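Local coordinates for putative flagellar motor switch protein FliN (Thermotoga maritima, PDB 1O6A) that probably forms part of the switch complex in the C-ring of the flagellar motor, which sets the direction of rotation, at residues V56-L59 against I65-G68. Numbering follows the deposited sequence.
Sequences VDIL and IARG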
ATOM      1  N   VAL A  56      -1.462   8.629  -4.397  1.00 13.05           N
ATOM      2  CA  VAL A  56      -1.102   7.347  -3.788  1.00 13.51           C
ATOM      3  C   VAL A  56      -0.940   6.324  -4.891  1.00 12.16           C
ATOM      4  O   VAL A  56      -1.460   6.507  -6.009  1.00 13.95           O
ATOM      5  CB  VAL A  56      -2.136   6.845  -2.758  1.00 13.03           C
ATOM      6  CG1 VAL A  56      -2.212   7.840  -1.614  1.00 22.23           C
ATOM      7  CG2 VAL A  56      -3.477   6.570  -3.369  1.00 20.48           C
ATOM      8  N   ASP A  57      -0.186   5.292  -4.607  1.00 14.75           N
ATOM      9  CA  ASP A  57       0.075   4.263  -5.601  1.00 14.07           C
ATOM     10  C   ASP A  57      -0.889   3.081  -5.512  1.00 14.85           C
ATOM     11  O   ASP A  57      -1.235   2.639  -4.419  1.00 16.33           O
ATOM     12  CB  ASP A  57       1.485   3.731  -5.436  1.00 15.08           C
ATOM     13  CG  ASP A  57       2.513   4.857  -5.480  1.00 25.81           C
ATOM     14  OD1 ASP A  57       2.491   5.594  -6.490  1.00 17.67           O
ATOM     15  OD2 ASP A  57       3.248   5.159  -4.514  1.00 22.25           O
ATOM     16  N   ILE A  58      -1.242   2.527  -6.674  1.00 14.62           N
ATOM     17  CA  ILE A  58      -2.188   1.424  -6.730  1.00 12.15           C
ATOM     18  C   ILE A  58      -1.524   0.278  -7.442  1.00 12.31           C
ATOM     19  O   ILE A  58      -1.152   0.421  -8.596  1.00 13.15           O
ATOM     20  CB  ILE A  58      -3.443   1.836  -7.519  1.00 12.93           C
ATOM     21  CG1 ILE A  58      -4.107   3.055  -6.869  1.00 15.38           C
ATOM     22  CG2 ILE A  58      -4.416   0.676  -7.629  1.00 15.02           C
ATOM     23  CD1 ILE A  58      -5.000   3.781  -7.806  1.00 20.28           C
ATOM     24  N   LEU A  59      -1.296  -0.811  -6.710  1.00 12.11           N
ATOM     25  CA  LEU A  59      -0.571  -1.974  -7.222  1.00 14.66           C
ATOM     26  C   LEU A  59      -1.536  -3.147  -7.364  1.00 15.39           C
ATOM     27  O   LEU A  59      -2.412  -3.352  -6.515  1.00 17.69           O
ATOM     28  CB  LEU A  59       0.559  -2.363  -6.281  1.00 14.53           C
ATOM     29  CG  LEU A  59       1.691  -1.326  -6.229  1.00 19.68           C
ATOM     30  CD1 LEU A  59       1.364  -0.210  -5.254  1.00 23.27           C
ATOM     31  CD2 LEU A  59       3.002  -1.998  -5.900  1.00 25.14           C
ATOM     32  N   ILE A  65       0.064  -0.089 -11.475  1.00 14.27           N
ATOM     33  CA  ILE A  65      -0.686   0.174 -12.716  1.00 15.64           C
ATOM     34  C   ILE A  65      -1.410   1.511 -12.713  1.00 16.50           C
ATOM     35  O   ILE A  65      -1.872   1.970 -13.759  1.00 17.69           O
ATOM     36  CB  ILE A  65      -1.668  -0.935 -13.043  1.00 19.06           C
ATOM     37  CG1 ILE A  65      -2.721  -1.069 -11.985  1.00 19.01           C
ATOM     38  CG2 ILE A  65      -0.979  -2.315 -13.283  1.00 21.35           C
ATOM     39  CD1 ILE A  65      -4.047  -1.373 -12.605  1.00 32.53           C
ATOM     40  N   ALA A  66      -1.518   2.131 -11.553  1.00 13.63           N
ATOM     41  CA  ALA A  66      -2.313   3.341 -11.410  1.00 13.98           C
ATOM     42  C   ALA A  66      -1.908   4.141 -10.185  1.00 15.13           C
ATOM     43  O   ALA A  66      -1.170   3.659  -9.319  1.00 13.53           O
ATOM     44  CB  ALA A  66      -3.786   2.986 -11.349  1.00 15.76           C
ATOM     45  N   ARG A  67      -2.338   5.389 -10.160  1.00 12.77           N
ATOM     46  CA  ARG A  67      -2.206   6.242  -8.968  1.00 14.81           C
ATOM     47  C   ARG A  67      -3.519   6.968  -8.762  1.00 14.69           C
ATOM     48  O   ARG A  67      -4.364   7.015  -9.690  1.00 13.71           O
ATOM     49  CB  ARG A  67      -1.024   7.202  -9.140  1.00 16.05           C
ATOM     50  CG  ARG A  67       0.326   6.488  -9.324  1.00 19.50           C
ATOM     51  CD  ARG A  67       1.643   7.327  -8.933  1.00 17.88           C
ATOM     52  NE  ARG A  67       1.674   8.529  -9.719  1.00 29.47           N
ATOM     53  CZ  ARG A  67       2.516   9.536  -9.516  1.00 31.80           C
ATOM     54  NH1 ARG A  67       3.406   9.456  -8.563  1.00 24.44           N
ATOM     55  NH2 ARG A  67       2.433  10.632 -10.258  1.00 30.20           N
ATOM     56  N   GLY A  68      -3.760   7.463  -7.559  1.00 12.88           N
ATOM     57  CA  GLY A  68      -5.003   8.121  -7.286  1.00 14.53           C
ATOM     58  C   GLY A  68      -5.045   8.944  -6.036  1.00 13.93           C
ATOM     59  O   GLY A  68      -4.037   9.195  -5.373  1.00 15.03           O
TER
HETATM   60  O   HOH W   1       4.272   7.234  -7.226  1.00 43.54           O
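The carbonyl oxygen of Ile-58 is gripped by two backbone amides at once: N of Ile-65 reaches it at 3.2 Å, nearly in line with the C=O bond, and N of Ala-66 adds a weak bond at 3.4 Å. Two residues thus face one, a classic beta bulge near the turn of the hairpin made by strands 56-60 and 63-73. A third bond at the bulge runs from Ile-58 N to Ala-66 O, from above the carbonyl plane. Beyond it the antiparallel pairing continues through the non-hydrogen-bonded pair Asp-57/Arg-67 to Val-56 and Gly-68, which exchange two bonds, the shorter being Val-56 N to Gly-68 O at 2.8 Å. Within this chain these are the inner strands of an antiparallel sheet, with 20-33 and 76-84 outside them, in the FliN C-terminal family region. With CG1 anti to the carbonyl carbon (chi1 -59°) and the chain extended beyond it, Ile-58 CD1 lies 3.8 Å from Ala-66 CB; Ile-46 of the second subunit also packs on Ile-58. Asp-57 and Arg-67 lie alongside on the opposite face, carboxylate and guanidinium planes 19° apart, yet Asp-57 OD1 meets Arg-67 CD at 3.1 Å instead of forming a salt bridge. A water bridges the charges, donating to Asp-57 OD1 and accepting from Arg-67 NH1 (2.7 Å), while Lys-50 pairs with Asp-57 OD2 and Glu-83 with Arg-67 NH2.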